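Local coordinates for thioesterase domain protein YiiD (Shewanella oneidensis, PDB 1T82) that forms a dimer with a hot-dog fold and probably acts as a thioesterase or acyltransferase, although its reaction is not established, at residues Pro36-Phe39 and Leu44-Ser47; Thr70-Gly75 and Pro107-Arg112; Glu30-Ala35 and Ala51-Leu56. All blocks are in the same frame, centred on the assembly; numbering follows the deposited sequence.

Interaction 1: Pro36-Phe39 and Leu44-Ser47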
loop_
_atom_site.group_PDB
_atom_site.type_symbol
_atom_site.label_atom_id
_atom_site.label_comp_id
_atom_site.label_asym_id
_atom_site.label_seq_id
_atom_site.Cartn_x
_atom_site.Cartn_y
_atom_site.Cartn_z
ATOM N N PRO B 36 16.547 -1.951 4.363
ATOM C CA PRO B 36 17.377 -1.633 3.198
ATOM C C PRO B 36 18.419 -2.723 2.969
ATOM O O PRO B 36 18.882 -3.363 3.917
ATOM C CB PRO B 36 18.032 -0.306 3.586
ATOM C CG PRO B 36 17.063 0.293 4.552
ATOM C CD PRO B 36 16.659 -0.896 5.383
ATOM N N LEU B 37 18.776 -2.937 1.708
ATOM C CA LEU B 37 19.782 -3.931 1.350
ATOM C C LEU B 37 21.085 -3.250 0.951
ATOM O O LEU B 37 22.165 -3.662 1.373
ATOM C CB LEU B 37 19.299 -4.797 0.182
ATOM C CG LEU B 37 18.225 -5.853 0.452
ATOM C CD1 LEU B 37 17.788 -6.497 -0.860
ATOM C CD2 LEU B 37 18.777 -6.903 1.401
ATOM N N SER B 38 20.982 -2.201 0.143
ATOM C CA SER B 38 22.168 -1.501 -0.323
ATOM C C SER B 38 21.840 -0.188 -1.013
ATOM O O SER B 38 20.713 0.031 -1.456
ATOM C CB SER B 38 22.935 -2.395 -1.297
ATOM O OG SER B 38 22.100 -2.757 -2.389
ATOM N N PHE B 39 22.840 0.679 -1.111
ATOM C CA PHE B 39 22.676 1.969 -1.768
ATOM C C PHE B 39 24.001 2.356 -2.409
ATOM O O PHE B 39 24.905 2.857 -1.738
ATOM C CB PHE B 39 22.243 3.039 -0.760
ATOM C CG PHE B 39 22.102 4.418 -1.354
ATOM C CD1 PHE B 39 21.364 4.621 -2.517
ATOM C CD2 PHE B 39 22.703 5.515 -0.745
ATOM C CE1 PHE B 39 21.228 5.896 -3.065
ATOM C CE2 PHE B 39 22.573 6.794 -1.282
ATOM C CZ PHE B 39 21.835 6.985 -2.446
ATOM N N LEU B 44 18.918 2.368 -4.864
ATOM C CA LEU B 44 18.570 1.883 -3.534
ATOM C C LEU B 44 17.829 0.560 -3.690
ATOM O O LEU B 44 16.895 0.449 -4.487
ATOM C CB LEU B 44 17.672 2.890 -2.800
ATOM C CG LEU B 44 17.042 2.398 -1.492
ATOM C CD1 LEU B 44 18.140 2.123 -0.469
ATOM C CD2 LEU B 44 16.058 3.432 -0.950
ATOM N N SER B 45 18.263 -0.449 -2.940
ATOM C CA SER B 45 17.633 -1.766 -2.970
ATOM C C SER B 45 17.076 -2.056 -1.577
ATOM O O SER B 45 17.768 -1.866 -0.575
ATOM C CB SER B 45 18.656 -2.841 -3.358
ATOM O OG SER B 45 19.033 -2.725 -4.725
ATOM N N VAL B 46 15.827 -2.515 -1.523
ATOM C CA VAL B 46 15.144 -2.806 -0.263
ATOM C C VAL B 46 14.457 -4.172 -0.330
ATOM O O VAL B 46 14.138 -4.657 -1.414
ATOM C CB VAL B 46 14.076 -1.710 0.022
ATOM C CG1 VAL B 46 13.276 -2.040 1.275
ATOM C CG2 VAL B 46 14.758 -0.351 0.168
ATOM N N SER B 47 14.234 -4.803 0.820
ATOM C CA SER B 47 13.559 -6.094 0.831
ATOM C C SER B 47 12.780 -6.283 2.125
ATOM O O SER B 47 12.805 -5.428 3.010
ATOM C CB SER B 47 14.573 -7.236 0.671
ATOM O OG SER B 47 13.918 -8.488 0.511
HETATM O O HOH W 1 21.665 -0.979 -4.543
#

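Interaction 2: Thr70-Gly75 and Pro107-Arg112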
loop_
_atom_site.group_PDB
_atom_site.type_symbol
_atom_site.label_atom_id
_atom_site.label_comp_id
_atom_site.label_asym_id
_atom_site.label_seq_id
_atom_site.Cartn_x
_atom_site.Cartn_y
_atom_site.Cartn_z
ATOM N N THR B 70 6.417 1.833 -1.701
ATOM C CA THR B 70 6.295 3.233 -1.345
ATOM C C THR B 70 7.363 3.645 -0.329
ATOM O O THR B 70 7.861 4.766 -0.384
ATOM C CB THR B 70 4.894 3.583 -0.811
ATOM O OG1 THR B 70 4.795 5.008 -0.682
ATOM C CG2 THR B 70 4.650 2.932 0.536
ATOM N N LEU B 71 7.730 2.752 0.593
ATOM C CA LEU B 71 8.770 3.092 1.564
ATOM C C LEU B 71 10.133 3.171 0.882
ATOM O O LEU B 71 11.003 3.938 1.299
ATOM C CB LEU B 71 8.818 2.075 2.712
ATOM C CG LEU B 71 7.752 2.241 3.799
ATOM C CD1 LEU B 71 7.753 1.016 4.692
ATOM C CD2 LEU B 71 8.030 3.502 4.620
ATOM N N THR B 72 10.323 2.384 -0.173
ATOM C CA THR B 72 11.585 2.408 -0.899
ATOM C C THR B 72 11.726 3.755 -1.614
ATOM O O THR B 72 12.793 4.365 -1.591
ATOM C CB THR B 72 11.672 1.235 -1.906
ATOM O OG1 THR B 72 11.722 -0.001 -1.182
ATOM C CG2 THR B 72 12.926 1.346 -2.769
ATOM N N GLY B 73 10.639 4.222 -2.220
ATOM C CA GLY B 73 10.668 5.506 -2.900
ATOM C C GLY B 73 10.901 6.607 -1.881
ATOM O O GLY B 73 11.763 7.470 -2.061
ATOM N N TRP B 74 10.129 6.570 -0.797
ATOM C CA TRP B 74 10.251 7.550 0.276
ATOM C C TRP B 74 11.696 7.543 0.781
ATOM O O TRP B 74 12.311 8.598 0.964
ATOM C CB TRP B 74 9.297 7.179 1.422
ATOM C CG TRP B 74 9.223 8.197 2.528
ATOM C CD1 TRP B 74 8.316 9.210 2.652
ATOM C CD2 TRP B 74 10.090 8.293 3.662
ATOM N NE1 TRP B 74 8.565 9.932 3.799
ATOM C CE2 TRP B 74 9.650 9.389 4.437
ATOM C CE3 TRP B 74 11.201 7.558 4.100
ATOM C CZ2 TRP B 74 10.282 9.770 5.628
ATOM C CZ3 TRP B 74 11.828 7.934 5.283
ATOM C CH2 TRP B 74 11.365 9.033 6.033
ATOM N N GLY B 75 12.230 6.341 0.992
ATOM C CA GLY B 75 13.593 6.197 1.478
ATOM C C GLY B 75 14.631 6.812 0.565
ATOM O O GLY B 75 15.635 7.356 1.033
ATOM N N PRO B 107 11.532 -10.371 -1.965
ATOM C CA PRO B 107 11.845 -9.656 -3.204
ATOM C C PRO B 107 12.935 -8.600 -3.122
ATOM O O PRO B 107 13.397 -8.231 -2.041
ATOM C CB PRO B 107 10.507 -9.035 -3.572
ATOM C CG PRO B 107 9.988 -8.622 -2.223
ATOM C CD PRO B 107 10.308 -9.829 -1.339
ATOM N N GLU B 108 13.355 -8.132 -4.291
ATOM C CA GLU B 108 14.341 -7.069 -4.375
ATOM C C GLU B 108 13.576 -5.886 -4.938
ATOM O O GLU B 108 13.092 -5.927 -6.070
ATOM C CB GLU B 108 15.494 -7.454 -5.300
ATOM C CG GLU B 108 16.447 -8.453 -4.675
ATOM C CD GLU B 108 17.630 -8.746 -5.564
ATOM O OE1 GLU B 108 17.432 -9.360 -6.633
ATOM O OE2 GLU B 108 18.757 -8.353 -5.196
ATOM N N VAL B 109 13.440 -4.848 -4.120
ATOM C CA VAL B 109 12.725 -3.646 -4.519
ATOM C C VAL B 109 13.777 -2.590 -4.796
ATOM O O VAL B 109 14.554 -2.212 -3.911
ATOM C CB VAL B 109 11.781 -3.162 -3.408
ATOM C CG1 VAL B 109 10.900 -2.044 -3.932
ATOM C CG2 VAL B 109 10.943 -4.322 -2.914
ATOM N N LYS B 110 13.792 -2.114 -6.036
ATOM C CA LYS B 110 14.789 -1.150 -6.464
ATOM C C LYS B 110 14.266 0.170 -7.007
ATOM O O LYS B 110 13.215 0.229 -7.644
ATOM C CB LYS B 110 15.670 -1.797 -7.535
ATOM C CG LYS B 110 16.250 -3.143 -7.133
ATOM C CD LYS B 110 17.037 -3.766 -8.284
ATOM C CE LYS B 110 17.613 -5.124 -7.901
ATOM N NZ LYS B 110 18.405 -5.732 -9.013
ATOM N N VAL B 111 15.026 1.229 -6.746
ATOM C CA VAL B 111 14.705 2.559 -7.247
ATOM C C VAL B 111 16.024 3.248 -7.593
ATOM O O VAL B 111 17.006 3.148 -6.850
ATOM C CB VAL B 111 13.909 3.407 -6.210
ATOM C CG1 VAL B 111 14.728 3.622 -4.946
ATOM C CG2 VAL B 111 13.509 4.741 -6.830
ATOM N N ARG B 112 16.048 3.911 -8.745
ATOM C CA ARG B 112 17.234 4.623 -9.210
ATOM C C ARG B 112 16.939 6.115 -9.215
ATOM O O ARG B 112 15.900 6.547 -9.704
ATOM C CB ARG B 112 17.621 4.163 -10.622
ATOM C CG ARG B 112 18.872 4.855 -11.171
ATOM C CD ARG B 112 19.375 4.206 -12.462
ATOM N NE ARG B 112 19.863 2.845 -12.252
ATOM C CZ ARG B 112 20.962 2.533 -11.571
ATOM N NH1 ARG B 112 21.707 3.484 -11.024
ATOM N NH2 ARG B 112 21.319 1.261 -11.439
#

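Interaction 3: Glu30-Ala35 and Ala51-Leu56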
loop_
_atom_site.group_PDB
_atom_site.type_symbol
_atom_site.label_atom_id
_atom_site.label_comp_id
_atom_site.label_asym_id
_atom_site.label_seq_id
_atom_site.Cartn_x
_atom_site.Cartn_y
_atom_site.Cartn_z
ATOM N N GLU B 30 7.910 -2.104 10.802
ATOM C CA GLU B 30 8.602 -3.009 11.704
ATOM C C GLU B 30 7.919 -4.368 11.666
ATOM O O GLU B 30 8.582 -5.410 11.670
ATOM C CB GLU B 30 8.576 -2.449 13.123
ATOM C CG GLU B 30 9.266 -3.320 14.152
ATOM C CD GLU B 30 9.216 -2.711 15.537
ATOM O OE1 GLU B 30 8.099 -2.518 16.064
ATOM O OE2 GLU B 30 10.293 -2.420 16.097
ATOM N N PHE B 31 6.592 -4.367 11.628
ATOM C CA PHE B 31 5.869 -5.630 11.576
ATOM C C PHE B 31 6.197 -6.349 10.267
ATOM O O PHE B 31 6.383 -7.564 10.246
ATOM C CB PHE B 31 4.356 -5.407 11.688
ATOM C CG PHE B 31 3.552 -6.659 11.490
ATOM C CD1 PHE B 31 3.121 -7.026 10.220
ATOM C CD2 PHE B 31 3.282 -7.506 12.564
ATOM C CE1 PHE B 31 2.435 -8.221 10.017
ATOM C CE2 PHE B 31 2.600 -8.703 12.373
ATOM C CZ PHE B 31 2.174 -9.063 11.092
HETATM N N MSE B 32 6.286 -5.586 9.181
HETATM C CA MSE B 32 6.590 -6.149 7.867
HETATM C C MSE B 32 8.067 -6.507 7.707
HETATM O O MSE B 32 8.458 -7.128 6.712
HETATM C CB MSE B 32 6.186 -5.162 6.766
HETATM C CG MSE B 32 4.692 -4.965 6.603
HETATM SE SE MSE B 32 4.294 -3.830 5.100
HETATM C CE MSE B 32 2.368 -3.936 5.114
ATOM N N GLN B 33 8.879 -6.108 8.683
ATOM C CA GLN B 33 10.318 -6.374 8.673
ATOM C C GLN B 33 11.015 -5.846 7.422
ATOM O O GLN B 33 11.908 -6.491 6.866
ATOM C CB GLN B 33 10.573 -7.880 8.830
ATOM C CG GLN B 33 10.103 -8.434 10.171
ATOM C CD GLN B 33 10.975 -7.999 11.343
ATOM O OE1 GLN B 33 11.792 -7.084 11.228
ATOM N NE2 GLN B 33 10.794 -8.658 12.486
ATOM N N ILE B 34 10.599 -4.662 6.983
ATOM C CA ILE B 34 11.190 -4.037 5.805
ATOM C C ILE B 34 12.545 -3.450 6.176
ATOM O O ILE B 34 12.684 -2.781 7.202
ATOM C CB ILE B 34 10.276 -2.920 5.263
ATOM C CG1 ILE B 34 8.906 -3.514 4.922
ATOM C CG2 ILE B 34 10.909 -2.260 4.043
ATOM C CD1 ILE B 34 7.861 -2.495 4.517
ATOM N N ALA B 35 13.550 -3.711 5.350
ATOM C CA ALA B 35 14.878 -3.195 5.627
ATOM C C ALA B 35 15.673 -2.967 4.356
ATOM O O ALA B 35 15.513 -3.681 3.371
ATOM C CB ALA B 35 15.632 -4.151 6.543
ATOM N N ALA B 51 7.115 -14.099 5.086
ATOM C CA ALA B 51 6.320 -14.525 6.239
ATOM C C ALA B 51 5.235 -13.612 6.815
ATOM O O ALA B 51 4.065 -13.992 6.843
ATOM C CB ALA B 51 7.254 -14.989 7.362
ATOM N N PRO B 52 5.596 -12.409 7.293
ATOM C CA PRO B 52 4.562 -11.531 7.855
ATOM C C PRO B 52 3.725 -10.850 6.780
ATOM O O PRO B 52 2.673 -10.270 7.055
ATOM C CB PRO B 52 5.375 -10.531 8.671
ATOM C CG PRO B 52 6.628 -10.382 7.851
ATOM C CD PRO B 52 6.936 -11.799 7.406
ATOM N N ASN B 53 4.202 -10.951 5.549
ATOM C CA ASN B 53 3.566 -10.313 4.404
ATOM C C ASN B 53 2.771 -11.222 3.475
ATOM O O ASN B 53 2.490 -10.852 2.337
ATOM C CB ASN B 53 4.649 -9.585 3.609
ATOM C CG ASN B 53 5.365 -8.545 4.440
ATOM O OD1 ASN B 53 6.581 -8.606 4.635
ATOM N ND2 ASN B 53 4.609 -7.584 4.944
ATOM N N ILE B 54 2.391 -12.403 3.951
ATOM C CA ILE B 54 1.650 -13.328 3.101
ATOM C C ILE B 54 0.148 -13.061 2.973
ATOM O O ILE B 54 -0.434 -12.239 3.692
ATOM C CB ILE B 54 1.829 -14.793 3.575
ATOM C CG1 ILE B 54 1.310 -14.957 5.009
ATOM C CG2 ILE B 54 3.301 -15.176 3.514
ATOM C CD1 ILE B 54 1.401 -16.390 5.534
ATOM N N ASN B 55 -0.450 -13.762 2.016
ATOM C CA ASN B 55 -1.881 -13.716 1.752
ATOM C C ASN B 55 -2.298 -15.187 1.774
ATOM O O ASN B 55 -1.491 -16.049 2.117
ATOM C CB ASN B 55 -2.174 -13.099 0.381
ATOM C CG ASN B 55 -1.431 -13.793 -0.739
ATOM O OD1 ASN B 55 -1.159 -14.989 -0.668
ATOM N ND2 ASN B 55 -1.103 -13.041 -1.792
ATOM N N LEU B 56 -3.537 -15.479 1.398
ATOM C CA LEU B 56 -4.029 -16.854 1.412
ATOM C C LEU B 56 -3.264 -17.812 0.501
ATOM O O LEU B 56 -3.260 -19.024 0.730
ATOM C CB LEU B 56 -5.524 -16.878 1.065
ATOM C CG LEU B 56 -6.004 -16.514 -0.344
ATOM C CD1 LEU B 56 -5.984 -17.755 -1.232
ATOM C CD2 LEU B 56 -7.422 -15.967 -0.268
#

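Interaction 1: Pro36-Phe39 and Leu44-Ser47
Leu37 and Ser38 both turn their backbone N-H groups to the carbonyl of Ser45, which makes a classic beta bulge in the antiparallel hairpin of strands 35-40 and 43-47, at one edge of the hot-dog sheet. The two grips on Ser45 O are unequal. Leu37 N lies 2.7 Å from Ser45 O, whereas the bond from Ser38 N to the same oxygen is weak at 3.3 Å. Beyond the bulge the regular pattern resumes: Ser45 N donates to Ser38 O at 2.9 Å in a nearly straight bond (170° at the hydrogen).

The extra residue moves the register by one between the Pro36-Val46 and Ser38-Ser45 pairs, and it brings the Leu37 side chain over the neighbouring strand. There CG sits anti to its carbonyl carbon (chi1 -74°), and the CD1 branch reaches Ser47 CB at 3.6 Å. The non-hydrogen-bonded pair Phe39-Leu44 packs on the same face as Pro36 and Val46. The Phe39 ring presents its edge to the Leu44 backbone, with CD1 4.0 Å from Leu44 CA. Leu44 sends its CD1 methyl back under the opposing strand, 3.5 Å from Ser38 O.

Further out, this face is covered by helices. Phe39 and Leu44 rest on Met76 of helix 62-84 and Val46 on Thr72, while Pro36 meets Leu15, Arg19 and Trp22 of helix 12-25. At the end of strand 43-47, Ser47 OG is hydrogen-bonded to Pro107 O, just before strand 108-112. The other face bears Ser38 and Ser45, whose hydroxyls share a bridging water that lies 2.8 Å from Ser38 OG and 3.2 Å from Ser45 OG.

Interaction 2: Thr70-Gly75 and Pro107-Arg112
Val109 and Val111, alternate residues of strand 108-112, press against the single side chain of Thr72 on helix 62-84, the long helix that the antiparallel sheet wraps in a hot-dog fold. Val109 comes first along the strand. Its CG1 methyl, anti to the backbone N (chi1 -171°), lies across the threonine, 3.5 Å from Thr72 OG1 and 3.9 Å from Thr72 CB. That buried hydroxyl is satisfied by Ile68 O, one turn earlier in its own helix.

Lys110 starts out on the other side of the strand and makes a cation-pi contact with Phe136 on strand 127-137. Val111, two residues on from Val109, again points its side chain to the helix, where Met76 and Leu44 also touch it. The Thr72 and Val111 side chains run alongside each other, heading opposite ways, and meet methyl against methyl, with Thr72 CG2 3.6 Å from Val111 CG1. The same CG1 of Val111, set between its backbone N and carbonyl carbon (chi1 62°), also lies 3.9 Å from the helix backbone at Thr72 O.

Interaction 3: Glu30-Ala35 and Ala51-Leu56
Phe31 and Pro52 supply the apolar part of this contact. The two side chains come from opposing sides and overlap flank to flank, with Phe31 CE1 4.0 Å from Pro52 CB. The ring reaches the proline because CG is anti to the backbone N (chi1 174°), and the same CE1 approaches Pro52 O obliquely at 3.6 Å. Beside it the proline ring also lies against the helix-end backbone: Pro52 CB is 3.5 Å from Phe31 O, and Pro52 CG is 3.9 Å from Met32 O.

These carbonyls lie where helix 27-31 runs out in a Schellman motif. Gln33 takes a positive phi (56°), and its N makes a weak bond to Glu30 O.

Met32, present as selenomethionine, is buried and extended beyond CG. It crosses the Asn53 side chain at about a right angle, and the amide end of Asn53 lies against Met32 CB and CG and close to Met32 O. Replacing Asn53 with an alanine would probably open a gap beside the Met32 CB and CG and leave Met32 O without a polar neighbour from this loop.

The second subunit packs against the same residues. The Phe31 ring stacks on Phe31 of the second subunit, and Val28 of that subunit packs against Phe31, Met32 and Asn53.

How the interactions relate
From the N terminus, the chain leaves helix 27-31 through residues 30-35 and runs straight into the hairpin of interaction 1, which closes a tight turn between strands 35-40 and 43-47. The loop that follows returns to the helix end at residues 51-56, so interaction 3 closes a wider loop with interaction 1 nested inside it; Ala35 N to Ser47 O, 3.0 Å, links the two. Interaction 2 opens only afterwards, on helix 62-84, and closes at strand 108-112, in series with both and crossing neither. Val46 of the hairpin bonds to Val109, and Leu71 packs on Ile34, tying hairpin, central helix and dimer-interface loop together.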